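Local coordinates for hypothetical protein (Uncultured marine organism, PDB 2OP5), which is of unknown function but forms a dimer of ferredoxin-like subunits, probably related to the dimeric alpha-beta barrel superfamily, at residues D6-L11 and G47-V52; L14-T19 and E25-S30; E33-D38 and H51-V56; Y40-A45 and Q80-K85. All blocks are in the same frame, centred on the assembly; numbering follows the deposited sequence.

The four contacts illustrate how a ferredoxin-like fold lays helices over one antiparallel sheet. Contacts 1 and 3 share His51 and Val52 on strand 48-56, with centres about 14 Å apart. Contact 4 pairs two of the covering helices and shares with both the probable hydrogen bond between Tyr40 OH and His51 ND1 at 2.6 Å; Leu48 N probably donates to Leu43 O, and Trp35 of contact 3 packs on Tyr40 and Leu43. Contact 2 sets helix 21-28 on the far part of strand 10-17, about 22 Å from contact 1 between centres. Contact 3 touches contact 2 through Leu28 CD1 and Lys55 CD, 4.3 Å apart. No active site is known; a 1,2-ethanediol sits beside contact 3.

Contact 1: D6-L11 and G47-V52; sequences DETAFL and GLIRHV
Asp6 meets Ile49 with its methylene rather than its charge: Asp6 CB lies 3.5 Å from Ile49 CG2, and the two side chains run antiparallel alongside one another. The carboxylate is engaged elsewhere, OD1 forming a salt bridge with Arg115 of the second subunit. At Glu7 the main chain does the touching, with Ile49 CD1 ending 3.3 Å from Glu7 O, a snug approach of a methyl to a carbonyl oxygen. Ile49 reaches this far because CD1 continues straight out from CG1 (chi2 173°). Thr8 adds a looser flank, OG1 standing 4.0 Å from the same Ile49 CD1. Its buried hydroxyl is hydrogen-bonded to Glu69, and its backbone N to Glu112. No hydrogen bond crosses between the segments: here Ile49 makes only van der Waals contacts, and it also packs on Arg115 of the second subunit. Strand 63-70 runs between the two segments, and each bulges against it: Ala9 and Phe10 lie opposite Tyr70, Ile49 and Arg50 opposite Glu69, both classic beta bulges. Leu48 packs against helices 37-46 and 73-86, while from Arg50 onward strand 48-56 pairs antiparallel with a strand of the second subunit, extending the sheet through the dimer.

Contact 2: L14-T19 and E25-S30; sequences LFMDFT and ELFLKS
Phe18 and Phe27 have the nearest CA atoms of the two segments, 9.3 Å apart, a separation at which 14-19 and 25-30 meet through side chains and not through backbone. The bridging group is the Phe27 ring, thrown from the helix toward the strand with CG anti to the backbone N (chi1 -174°). Phe18 presents the far corner of its own ring: CZ sits over one face of Phe27, 3.5 Å from Phe27 CG and displaced toward the rim. The two planes are inclined at 48°, with centroids 5.2 Å apart, an oblique pairing. Met16, here a selenomethionine, comes to the same side of the Phe27 ring, but toward its other end; its SE approaches obliquely, 41° off the ring normal and 3.9 Å from Phe27 CZ, in a Met-aromatic contact. Further aromatic rings enlarge the cluster, Phe98 meeting Phe27 edge-to-face and Phe100 lying against Phe18. Within 25-30, Ser30 OG donates to Leu26 O at 2.6 Å, tying the chain back by one turn. Between 14-19 and 25-30 no hydrogen bond or ion pair forms. The junction probably rests on dispersion and on the fit of aromatic and selenoether surfaces, which is what the principle of a nonpolar core between sheet and helix would lead one to expect.

Contact 3: E33-D38 and H51-V56; sequences EVWSED and HVISKV. With EDO (1,2-ethanediol), chain G.
Trp35 and His51 form a T-shaped (edge-to-face) pair where the segment linking helices 31-34 and 37-46 crosses over the sheet of this ferredoxin-like fold. The edge of the imidazole points into the indole face: His51 CE1 stands over the centre of the ring system, 3.7 Å from Trp35 CD2. With CG anti to its backbone N (chi1 -180°), His51 carries the imidazole out from the strand to reach the tryptophan. Planes inclined at 64° and a distance of 4.7 Å from the imidazole centroid to that of the six-membered ring describe the pair. Val34 CG1 lies against the opposite face of the indole, displaced toward its rim. His51 is itself fixed on two sides, its ring stacked on Phe68 and its ND1 hydrogen-bonded to Tyr40 OH, an arrangement that should restrain rotation of the imidazole.

Apolar packing is lighter. Ile53, two residues further along strand 48-56, directs its CB toward the linker as His51 does, and its CD1 comes 4.1 Å from Trp35 CD1.

Local polar bonds shape the linker. Trp35 is the centre of an inverse gamma turn, closed by a weak bond from Ser36 N to Val34 O at 3.0 Å. Ser36 then takes the N-cap position of helix 37-46, its OG hydrogen-bonded to Leu39 N in the first turn. Close by is a 1,2-ethanediol, probably from the crystallisation liquor, whose O2 makes a weak hydrogen bond of 3.1 Å to Glu37 O.

Contact 4: Y40-A45 and Q80-K85; sequences YSRLSA and QEIIDK
Leu43 and Ile82 mark the closest backbone approach, CA to CA 7.0 Å, between segments of helices 37-46 and 73-86 that run nearly antiparallel, their axes 10.1 Å apart at closest and inclined at 155°. Such a helix pair, packed beside the sheet, is part of the alpha+beta layering of the ferredoxin-like fold. Leu43 CD2 carries the apolar contact from one side, facing Ile82 CB and lying 3.6 Å from Ile82 CG2, the two side chains passing in opposite directions; it is flanked on the next residue by Ile83 CG1 at 4.0 Å. The other branch of Ile82, CG1 anti to the carbonyl carbon (chi1 -71°), takes CD1 to 3.7 Å from Arg42 O. Leu43 also packs on Leu48 and Trp35, carrying the helix interface into the core. At the edge of the pair the Arg42 chain bends at chi3 (-75°) and brings its guanidinium obliquely beside Ile82, NH1 lying 3.9 Å from Ile82 CG2, with NH2 salt-bridged to Glu86. There a water completes a bridge between the helices, donating to Ile82 O at 3.0 Å and weakly accepting from Arg42 NH1 at 3.2 Å.

Contact 1: D6-L11 and G47-V52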
loop_
_atom_site.group_PDB
_atom_site.type_symbol
_atom_site.label_atom_id
_atom_site.label_comp_id
_atom_site.label_asym_id
_atom_site.label_seq_id
_atom_site.Cartn_x
_atom_site.Cartn_y
_atom_site.Cartn_z
ATOM N N ASP A 6 -1.267 -13.563 -10.391
ATOM C CA ASP A 6 -0.415 -13.670 -9.194
ATOM C C ASP A 6 -1.095 -13.249 -7.911
ATOM O O ASP A 6 -1.406 -12.069 -7.739
ATOM C CB ASP A 6 0.800 -12.763 -9.321
ATOM C CG ASP A 6 1.885 -13.345 -10.169
ATOM O OD1 ASP A 6 2.202 -14.528 -9.949
ATOM O OD2 ASP A 6 2.465 -12.592 -10.998
ATOM N N GLU A 7 -1.260 -14.197 -6.992
ATOM C CA GLU A 7 -1.859 -13.928 -5.680
ATOM C C GLU A 7 -0.774 -13.396 -4.699
ATOM O O GLU A 7 0.287 -14.009 -4.520
ATOM C CB GLU A 7 -2.498 -15.217 -5.138
ATOM C CG GLU A 7 -3.406 -15.016 -3.910
ATOM C CD GLU A 7 -3.795 -16.322 -3.189
ATOM O OE1 GLU A 7 -2.988 -17.282 -3.180
ATOM O OE2 GLU A 7 -4.892 -16.364 -2.596
ATOM N N THR A 8 -1.042 -12.248 -4.079
ATOM C CA THR A 8 -0.126 -11.678 -3.105
ATOM C C THR A 8 -0.405 -12.313 -1.755
ATOM O O THR A 8 -1.533 -12.322 -1.297
ATOM C CB THR A 8 -0.294 -10.131 -2.988
ATOM O OG1 THR A 8 -0.008 -9.516 -4.241
ATOM C CG2 THR A 8 0.654 -9.543 -1.958
ATOM N N ALA A 9 0.632 -12.852 -1.133
ATOM C CA ALA A 9 0.526 -13.456 0.194
ATOM C C ALA A 9 1.108 -12.551 1.266
ATOM O O ALA A 9 0.598 -12.508 2.382
ATOM C CB ALA A 9 1.247 -14.774 0.220
ATOM N N PHE A 10 2.192 -11.862 0.927
ATOM C CA PHE A 10 2.894 -10.981 1.844
ATOM C C PHE A 10 3.071 -9.617 1.204
ATOM O O PHE A 10 3.293 -9.530 0.005
ATOM C CB PHE A 10 4.248 -11.575 2.164
ATOM C CG PHE A 10 4.901 -10.984 3.372
ATOM C CD1 PHE A 10 4.471 -11.343 4.641
ATOM C CD2 PHE A 10 5.992 -10.133 3.252
ATOM C CE1 PHE A 10 5.098 -10.842 5.760
ATOM C CE2 PHE A 10 6.624 -9.622 4.394
ATOM C CZ PHE A 10 6.179 -9.984 5.635
ATOM N N LEU A 11 3.025 -8.572 2.028
ATOM C CA LEU A 11 3.056 -7.202 1.551
ATOM C C LEU A 11 3.717 -6.208 2.523
ATOM O O LEU A 11 3.644 -6.363 3.745
ATOM C CB LEU A 11 1.588 -6.804 1.295
ATOM C CG LEU A 11 1.013 -5.464 0.841
ATOM C CD1 LEU A 11 -0.358 -5.664 0.231
ATOM C CD2 LEU A 11 0.927 -4.455 1.964
ATOM N N GLY A 47 10.126 -13.622 -6.227
ATOM C CA GLY A 47 8.866 -13.491 -5.520
ATOM C C GLY A 47 8.225 -12.117 -5.519
ATOM O O GLY A 47 7.108 -11.974 -5.009
ATOM N N LEU A 48 8.910 -11.088 -6.030
ATOM C CA LEU A 48 8.260 -9.781 -6.117
ATOM C C LEU A 48 7.225 -9.882 -7.242
ATOM O O LEU A 48 7.541 -10.313 -8.367
ATOM C CB LEU A 48 9.250 -8.644 -6.391
ATOM C CG LEU A 48 8.656 -7.237 -6.383
ATOM C CD1 LEU A 48 8.240 -6.809 -4.986
ATOM C CD2 LEU A 48 9.629 -6.243 -6.967
ATOM N N ILE A 49 5.982 -9.553 -6.905
ATOM C CA ILE A 49 4.876 -9.523 -7.854
ATOM C C ILE A 49 4.634 -8.117 -8.358
ATOM O O ILE A 49 4.457 -7.902 -9.547
ATOM C CB ILE A 49 3.566 -10.011 -7.195
ATOM C CG1 ILE A 49 3.732 -11.471 -6.745
ATOM C CG2 ILE A 49 2.360 -9.817 -8.147
ATOM C CD1 ILE A 49 2.570 -12.027 -5.921
ATOM N N ARG A 50 4.646 -7.157 -7.441
ATOM C CA ARG A 50 4.311 -5.788 -7.769
ATOM C C ARG A 50 5.030 -4.797 -6.852
ATOM O O ARG A 50 5.321 -5.106 -5.700
ATOM C CB ARG A 50 2.791 -5.632 -7.658
ATOM C CG ARG A 50 2.215 -4.322 -8.187
ATOM C CD ARG A 50 0.739 -4.245 -7.890
ATOM N NE ARG A 50 -0.025 -5.205 -8.697
ATOM C CZ ARG A 50 -0.790 -4.896 -9.746
ATOM N NH1 ARG A 50 -0.954 -3.630 -10.153
ATOM N NH2 ARG A 50 -1.427 -5.879 -10.391
ATOM N N HIS A 51 5.319 -3.618 -7.396
ATOM C CA HIS A 51 5.992 -2.526 -6.679
ATOM C C HIS A 51 5.466 -1.229 -7.242
ATOM O O HIS A 51 5.655 -0.946 -8.410
ATOM C CB HIS A 51 7.508 -2.594 -6.800
ATOM C CG HIS A 51 8.232 -1.494 -6.073
ATOM N ND1 HIS A 51 9.408 -0.946 -6.535
ATOM C CD2 HIS A 51 7.935 -0.833 -4.927
ATOM C CE1 HIS A 51 9.831 -0.029 -5.681
ATOM N NE2 HIS A 51 8.954 0.064 -4.697
ATOM N N VAL A 52 4.806 -0.454 -6.394
ATOM C CA VAL A 52 4.144 0.789 -6.765
ATOM C C VAL A 52 4.700 1.925 -5.927
ATOM O O VAL A 52 4.789 1.831 -4.689
ATOM C CB VAL A 52 2.632 0.716 -6.490
ATOM C CG1 VAL A 52 1.908 1.840 -7.238
ATOM C CG2 VAL A 52 2.080 -0.630 -6.908
#

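Contact 2: L14-T19 and E25-S30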
loop_
_atom_site.group_PDB
_atom_site.type_symbol
_atom_site.label_atom_id
_atom_site.label_comp_id
_atom_site.label_asym_id
_atom_site.label_seq_id
_atom_site.Cartn_x
_atom_site.Cartn_y
_atom_site.Cartn_z
ATOM N N LEU A 14 4.970 0.743 2.853
ATOM C CA LEU A 14 5.859 1.613 3.579
ATOM C C LEU A 14 5.716 3.056 3.120
ATOM O O LEU A 14 5.160 3.311 2.039
ATOM C CB LEU A 14 7.292 1.118 3.441
ATOM C CG LEU A 14 8.081 1.332 2.160
ATOM C CD1 LEU A 14 8.557 2.770 1.989
ATOM C CD2 LEU A 14 9.317 0.426 2.187
ATOM N N PHE A 15 6.154 3.983 3.974
ATOM C CA PHE A 15 6.137 5.397 3.604
ATOM C C PHE A 15 7.355 6.133 4.165
ATOM O O PHE A 15 7.942 5.706 5.166
ATOM C CB PHE A 15 4.785 6.106 3.905
ATOM C CG PHE A 15 4.420 6.233 5.382
ATOM C CD1 PHE A 15 3.656 5.260 6.016
ATOM C CD2 PHE A 15 4.786 7.358 6.106
ATOM C CE1 PHE A 15 3.288 5.389 7.352
ATOM C CE2 PHE A 15 4.434 7.493 7.458
ATOM C CZ PHE A 15 3.683 6.505 8.080
HETATM N N MSE A 16 7.741 7.205 3.453
HETATM C CA MSE A 16 8.886 8.052 3.817
HETATM C C MSE A 16 8.475 9.513 3.792
HETATM O O MSE A 16 7.833 9.960 2.848
HETATM C CB MSE A 16 10.037 7.903 2.840
HETATM C CG MSE A 16 10.819 6.635 2.991
HETATM SE SE MSE A 16 11.628 6.160 1.274
HETATM C CE MSE A 16 10.005 5.842 0.415
ATOM N N ASP A 17 8.891 10.245 4.814
ATOM C CA ASP A 17 8.581 11.655 4.979
ATOM C C ASP A 17 9.871 12.447 4.958
ATOM O O ASP A 17 10.795 12.148 5.723
ATOM C CB ASP A 17 7.888 11.893 6.312
ATOM C CG ASP A 17 6.551 11.196 6.406
ATOM O OD1 ASP A 17 5.987 10.893 5.343
ATOM O OD2 ASP A 17 6.068 10.935 7.539
ATOM N N PHE A 18 9.908 13.464 4.096
ATOM C CA PHE A 18 11.077 14.323 3.922
ATOM C C PHE A 18 10.876 15.668 4.601
ATOM O O PHE A 18 9.736 16.081 4.863
ATOM C CB PHE A 18 11.389 14.479 2.424
ATOM C CG PHE A 18 11.734 13.175 1.753
ATOM C CD1 PHE A 18 10.731 12.348 1.258
ATOM C CD2 PHE A 18 13.049 12.740 1.676
ATOM C CE1 PHE A 18 11.039 11.131 0.659
ATOM C CE2 PHE A 18 13.357 11.515 1.086
ATOM C CZ PHE A 18 12.345 10.717 0.572
ATOM N N THR A 19 11.991 16.329 4.913
ATOM C CA THR A 19 11.968 17.620 5.594
ATOM C C THR A 19 11.725 18.788 4.617
ATOM O O THR A 19 11.556 19.937 5.033
ATOM C CB THR A 19 13.265 17.884 6.398
ATOM O OG1 THR A 19 14.373 18.010 5.508
ATOM C CG2 THR A 19 13.532 16.764 7.423
ATOM N N GLU A 25 11.463 15.584 -4.148
ATOM C CA GLU A 25 11.583 15.617 -5.611
ATOM C C GLU A 25 12.897 15.029 -6.098
ATOM O O GLU A 25 12.947 14.373 -7.149
ATOM C CB GLU A 25 11.474 17.043 -6.136
ATOM C CG GLU A 25 10.126 17.701 -5.919
ATOM C CD GLU A 25 10.082 19.107 -6.464
ATOM O OE1 GLU A 25 10.402 19.285 -7.662
ATOM O OE2 GLU A 25 9.725 20.029 -5.696
ATOM N N LEU A 26 13.971 15.282 -5.344
ATOM C CA LEU A 26 15.304 14.764 -5.686
ATOM C C LEU A 26 15.396 13.259 -5.494
ATOM O O LEU A 26 16.052 12.573 -6.282
ATOM C CB LEU A 26 16.394 15.431 -4.845
ATOM C CG LEU A 26 17.817 14.904 -5.131
ATOM C CD1 LEU A 26 18.231 15.190 -6.567
ATOM C CD2 LEU A 26 18.779 15.516 -4.180
ATOM N N PHE A 27 14.798 12.771 -4.411
ATOM C CA PHE A 27 14.723 11.342 -4.098
ATOM C C PHE A 27 13.944 10.612 -5.184
ATOM O O PHE A 27 14.362 9.545 -5.641
ATOM C CB PHE A 27 14.030 11.109 -2.732
ATOM C CG PHE A 27 14.051 9.664 -2.288
ATOM C CD1 PHE A 27 15.058 9.195 -1.464
ATOM C CD2 PHE A 27 13.096 8.777 -2.720
ATOM C CE1 PHE A 27 15.093 7.896 -1.089
ATOM C CE2 PHE A 27 13.151 7.470 -2.354
ATOM C CZ PHE A 27 14.141 7.030 -1.522
ATOM N N LEU A 28 12.791 11.163 -5.560
ATOM C CA LEU A 28 12.001 10.633 -6.676
ATOM C C LEU A 28 12.813 10.594 -7.954
ATOM O O LEU A 28 12.810 9.588 -8.664
ATOM C CB LEU A 28 10.747 11.483 -6.941
ATOM C CG LEU A 28 9.536 11.325 -6.007
ATOM C CD1 LEU A 28 8.380 12.141 -6.534
ATOM C CD2 LEU A 28 9.103 9.861 -5.872
ATOM N N LYS A 29 13.515 11.689 -8.254
ATOM C CA LYS A 29 14.350 11.742 -9.457
ATOM C C LYS A 29 15.558 10.818 -9.422
ATOM O O LYS A 29 16.205 10.643 -10.444
ATOM C CB LYS A 29 14.757 13.166 -9.820
ATOM C CG LYS A 29 13.679 13.867 -10.612
ATOM C CD LYS A 29 14.035 15.283 -11.012
ATOM C CE LYS A 29 12.957 15.880 -11.935
ATOM N NZ LYS A 29 12.812 15.117 -13.226
ATOM N N SER A 30 15.840 10.195 -8.282
ATOM C CA SER A 30 16.949 9.250 -8.185
ATOM C C SER A 30 16.504 7.788 -8.085
ATOM O O SER A 30 17.357 6.915 -7.865
ATOM C CB SER A 30 17.762 9.577 -6.941
ATOM O OG SER A 30 17.993 10.965 -6.878
#

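Contact 3: E33-D38 and H51-V56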
loop_
_atom_site.group_PDB
_atom_site.type_symbol
_atom_site.label_atom_id
_atom_site.label_comp_id
_atom_site.label_asym_id
_atom_site.label_seq_id
_atom_site.Cartn_x
_atom_site.Cartn_y
_atom_site.Cartn_z
ATOM N N GLU A 33 17.780 5.072 -10.651
ATOM C CA GLU A 33 19.131 4.587 -10.348
ATOM C C GLU A 33 19.025 3.312 -9.488
ATOM O O GLU A 33 19.879 2.437 -9.556
ATOM C CB GLU A 33 19.935 5.651 -9.569
ATOM C CG GLU A 33 20.215 6.944 -10.344
ATOM C CD GLU A 33 20.682 8.117 -9.460
ATOM O OE1 GLU A 33 21.213 7.892 -8.347
ATOM O OE2 GLU A 33 20.501 9.275 -9.893
ATOM N N VAL A 34 17.972 3.225 -8.676
ATOM C CA VAL A 34 17.756 2.099 -7.764
ATOM C C VAL A 34 16.929 0.981 -8.378
ATOM O O VAL A 34 17.389 -0.148 -8.508
ATOM C CB VAL A 34 17.030 2.572 -6.475
ATOM C CG1 VAL A 34 16.800 1.409 -5.489
ATOM C CG2 VAL A 34 17.809 3.695 -5.807
ATOM N N TRP A 35 15.700 1.310 -8.746
ATOM C CA TRP A 35 14.753 0.353 -9.250
ATOM C C TRP A 35 14.872 0.218 -10.755
ATOM O O TRP A 35 14.043 0.724 -11.519
ATOM C CB TRP A 35 13.350 0.765 -8.791
ATOM C CG TRP A 35 13.304 0.960 -7.266
ATOM C CD1 TRP A 35 13.209 2.151 -6.591
ATOM C CD2 TRP A 35 13.439 -0.053 -6.257
ATOM N NE1 TRP A 35 13.237 1.941 -5.245
ATOM C CE2 TRP A 35 13.379 0.601 -4.999
ATOM C CE3 TRP A 35 13.575 -1.448 -6.284
ATOM C CZ2 TRP A 35 13.451 -0.092 -3.791
ATOM C CZ3 TRP A 35 13.650 -2.127 -5.064
ATOM C CH2 TRP A 35 13.588 -1.444 -3.846
ATOM N N SER A 36 15.949 -0.445 -11.179
ATOM C CA SER A 36 16.184 -0.735 -12.587
ATOM C C SER A 36 15.341 -1.949 -12.966
ATOM O O SER A 36 14.935 -2.728 -12.110
ATOM C CB SER A 36 17.656 -1.048 -12.819
ATOM O OG SER A 36 18.044 -2.198 -12.093
ATOM N N GLU A 37 15.092 -2.110 -14.259
ATOM C CA GLU A 37 14.315 -3.241 -14.756
ATOM C C GLU A 37 15.164 -4.494 -14.553
ATOM O O GLU A 37 14.643 -5.600 -14.416
ATOM C CB GLU A 37 13.942 -3.099 -16.248
ATOM C CG GLU A 37 13.420 -1.722 -16.706
ATOM C CD GLU A 37 12.128 -1.261 -16.038
ATOM O OE1 GLU A 37 11.397 -2.078 -15.447
ATOM O OE2 GLU A 37 11.834 -0.048 -16.133
ATOM N N ASP A 38 16.481 -4.312 -14.544
ATOM C CA ASP A 38 17.388 -5.413 -14.305
ATOM C C ASP A 38 17.139 -5.994 -12.909
ATOM O O ASP A 38 16.931 -7.198 -12.757
ATOM C CB ASP A 38 18.824 -4.921 -14.452
ATOM C CG ASP A 38 19.840 -6.021 -14.265
ATOM O OD1 ASP A 38 19.538 -7.197 -14.539
ATOM O OD2 ASP A 38 20.960 -5.700 -13.833
ATOM N N HIS A 51 5.319 -3.618 -7.396
ATOM C CA HIS A 51 5.992 -2.526 -6.679
ATOM C C HIS A 51 5.466 -1.229 -7.242
ATOM O O HIS A 51 5.655 -0.946 -8.410
ATOM C CB HIS A 51 7.508 -2.594 -6.800
ATOM C CG HIS A 51 8.232 -1.494 -6.073
ATOM N ND1 HIS A 51 9.408 -0.946 -6.535
ATOM C CD2 HIS A 51 7.935 -0.833 -4.927
ATOM C CE1 HIS A 51 9.831 -0.029 -5.681
ATOM N NE2 HIS A 51 8.954 0.064 -4.697
ATOM N N VAL A 52 4.806 -0.454 -6.394
ATOM C CA VAL A 52 4.144 0.789 -6.765
ATOM C C VAL A 52 4.700 1.925 -5.927
ATOM O O VAL A 52 4.789 1.831 -4.689
ATOM C CB VAL A 52 2.632 0.716 -6.490
ATOM C CG1 VAL A 52 1.908 1.840 -7.238
ATOM C CG2 VAL A 52 2.080 -0.630 -6.908
ATOM N N ILE A 53 5.092 2.991 -6.609
ATOM C CA ILE A 53 5.642 4.159 -5.963
ATOM C C ILE A 53 4.658 5.274 -6.242
ATOM O O ILE A 53 4.245 5.487 -7.387
ATOM C CB ILE A 53 7.041 4.540 -6.507
ATOM C CG1 ILE A 53 7.982 3.332 -6.403
ATOM C CG2 ILE A 53 7.583 5.759 -5.737
ATOM C CD1 ILE A 53 9.352 3.520 -7.040
ATOM N N SER A 54 4.343 6.004 -5.187
ATOM C CA SER A 54 3.347 7.036 -5.227
ATOM C C SER A 54 3.779 8.312 -4.470
ATOM O O SER A 54 4.540 8.263 -3.520
ATOM C CB SER A 54 2.046 6.444 -4.644
ATOM O OG SER A 54 1.186 7.457 -4.147
ATOM N N LYS A 55 3.298 9.448 -4.945
ATOM C CA LYS A 55 3.560 10.733 -4.325
ATOM C C LYS A 55 2.280 11.037 -3.564
ATOM O O LYS A 55 1.230 11.172 -4.157
ATOM C CB LYS A 55 3.835 11.786 -5.404
ATOM C CG LYS A 55 4.340 13.122 -4.888
ATOM C CD LYS A 55 4.627 14.094 -6.044
ATOM C CE LYS A 55 4.898 15.527 -5.551
ATOM N N VAL A 56 2.366 11.102 -2.245
ATOM C CA VAL A 56 1.190 11.310 -1.403
ATOM C C VAL A 56 0.772 12.777 -1.384
ATOM O O VAL A 56 1.607 13.656 -1.219
ATOM C CB VAL A 56 1.436 10.764 0.031
ATOM C CG1 VAL A 56 0.245 11.032 0.965
ATOM C CG2 VAL A 56 1.732 9.279 -0.032
HETATM C C1 EDO G . 10.409 -4.790 -15.562
HETATM O O1 EDO G . 9.246 -5.401 -16.155
HETATM C C2 EDO G . 11.498 -5.772 -15.121
HETATM O O2 EDO G . 12.207 -6.439 -16.174
#

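Contact 4: Y40-A45 and Q80-K85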
loop_
_atom_site.group_PDB
_atom_site.type_symbol
_atom_site.label_atom_id
_atom_site.label_comp_id
_atom_site.label_asym_id
_atom_site.label_seq_id
_atom_site.Cartn_x
_atom_site.Cartn_y
_atom_site.Cartn_z
ATOM N N TYR A 40 14.488 -5.434 -10.950
ATOM C CA TYR A 40 13.112 -5.951 -10.945
ATOM C C TYR A 40 12.985 -7.328 -11.566
ATOM O O TYR A 40 12.225 -8.147 -11.090
ATOM C CB TYR A 40 12.161 -5.023 -11.706
ATOM C CG TYR A 40 11.667 -3.814 -10.960
ATOM C CD1 TYR A 40 11.177 -3.924 -9.650
ATOM C CD2 TYR A 40 11.570 -2.587 -11.599
ATOM C CE1 TYR A 40 10.709 -2.841 -8.980
ATOM C CE2 TYR A 40 11.067 -1.498 -10.940
ATOM C CZ TYR A 40 10.637 -1.626 -9.629
ATOM O OH TYR A 40 10.154 -0.517 -8.962
ATOM N N SER A 41 13.722 -7.581 -12.639
ATOM C CA SER A 41 13.669 -8.901 -13.277
ATOM C C SER A 41 14.072 -9.988 -12.296
ATOM O O SER A 41 13.398 -10.990 -12.193
ATOM C CB SER A 41 14.576 -8.953 -14.504
ATOM O OG SER A 41 14.343 -10.132 -15.243
ATOM N N ARG A 42 15.158 -9.750 -11.557
ATOM C CA ARG A 42 15.664 -10.721 -10.589
ATOM C C ARG A 42 14.819 -10.819 -9.322
ATOM O O ARG A 42 14.688 -11.909 -8.763
ATOM C CB ARG A 42 17.139 -10.448 -10.271
ATOM C CG ARG A 42 18.002 -10.830 -11.465
ATOM C CD ARG A 42 19.495 -10.522 -11.332
ATOM N NE ARG A 42 19.763 -9.096 -11.500
ATOM C CZ ARG A 42 20.037 -8.236 -10.531
ATOM N NH1 ARG A 42 20.128 -8.615 -9.269
ATOM N NH2 ARG A 42 20.249 -6.973 -10.849
ATOM N N LEU A 43 14.269 -9.698 -8.868
ATOM C CA LEU A 43 13.402 -9.691 -7.713
ATOM C C LEU A 43 12.077 -10.366 -8.087
ATOM O O LEU A 43 11.510 -11.117 -7.303
ATOM C CB LEU A 43 13.152 -8.262 -7.215
ATOM C CG LEU A 43 14.284 -7.408 -6.619
ATOM C CD1 LEU A 43 13.781 -6.013 -6.346
ATOM C CD2 LEU A 43 14.868 -7.980 -5.322
ATOM N N SER A 44 11.594 -10.136 -9.300
ATOM C CA SER A 44 10.324 -10.761 -9.716
ATOM C C SER A 44 10.460 -12.284 -9.773
ATOM O O SER A 44 9.542 -12.993 -9.372
ATOM C CB SER A 44 9.786 -10.206 -11.043
ATOM O OG SER A 44 10.316 -10.859 -12.182
ATOM N N ALA A 45 11.618 -12.779 -10.210
ATOM C CA ALA A 45 11.868 -14.220 -10.218
ATOM C C ALA A 45 11.959 -14.744 -8.782
ATOM O O ALA A 45 11.645 -15.905 -8.525
ATOM C CB ALA A 45 13.136 -14.526 -10.966
ATOM N N GLN A 80 15.155 -9.277 -0.166
ATOM C CA GLN A 80 15.975 -8.453 0.729
ATOM C C GLN A 80 17.438 -8.815 0.572
ATOM O O GLN A 80 18.313 -7.981 0.700
ATOM C CB GLN A 80 15.571 -8.636 2.212
ATOM C CG GLN A 80 14.300 -7.906 2.630
ATOM C CD GLN A 80 14.414 -6.401 2.479
ATOM O OE1 GLN A 80 13.838 -5.800 1.559
ATOM N NE2 GLN A 80 15.171 -5.789 3.355
ATOM N N GLU A 81 17.690 -10.077 0.281
ATOM C CA GLU A 81 19.040 -10.559 0.093
ATOM C C GLU A 81 19.602 -10.001 -1.231
ATOM O O GLU A 81 20.760 -9.568 -1.309
ATOM C CB GLU A 81 19.008 -12.086 0.059
ATOM C CG GLU A 81 20.331 -12.761 0.381
ATOM C CD GLU A 81 20.702 -12.586 1.842
ATOM O OE1 GLU A 81 21.256 -11.515 2.199
ATOM O OE2 GLU A 81 20.440 -13.539 2.620
ATOM N N ILE A 82 18.768 -10.047 -2.268
ATOM C CA ILE A 82 19.126 -9.529 -3.603
ATOM C C ILE A 82 19.443 -8.026 -3.551
ATOM O O ILE A 82 20.460 -7.585 -4.087
ATOM C CB ILE A 82 18.015 -9.865 -4.631
ATOM C CG1 ILE A 82 18.055 -11.383 -4.895
ATOM C CG2 ILE A 82 18.202 -9.072 -5.919
ATOM C CD1 ILE A 82 16.946 -11.912 -5.805
ATOM N N ILE A 83 18.571 -7.258 -2.899
ATOM C CA ILE A 83 18.779 -5.810 -2.691
ATOM C C ILE A 83 20.109 -5.492 -1.954
ATOM O O ILE A 83 20.788 -4.512 -2.282
ATOM C CB ILE A 83 17.567 -5.223 -1.953
ATOM C CG1 ILE A 83 16.375 -5.176 -2.920
ATOM C CG2 ILE A 83 17.846 -3.813 -1.407
ATOM C CD1 ILE A 83 15.067 -5.145 -2.273
ATOM N N ASP A 84 20.477 -6.337 -0.991
ATOM C CA ASP A 84 21.704 -6.179 -0.195
ATOM C C ASP A 84 22.939 -6.355 -1.061
ATOM O O ASP A 84 23.932 -5.642 -0.908
ATOM C CB ASP A 84 21.742 -7.218 0.938
ATOM C CG ASP A 84 22.869 -6.968 1.932
ATOM O OD1 ASP A 84 22.870 -5.881 2.542
ATOM O OD2 ASP A 84 23.741 -7.860 2.122
ATOM N N LYS A 85 22.874 -7.334 -1.955
ATOM C CA LYS A 85 23.949 -7.614 -2.878
ATOM C C LYS A 85 23.979 -6.640 -4.092
ATOM O O LYS A 85 24.975 -6.579 -4.828
ATOM C CB LYS A 85 23.793 -9.050 -3.381
ATOM C CG LYS A 85 23.944 -10.147 -2.326
HETATM O O HOH W 1 21.826 -7.888 -6.699
#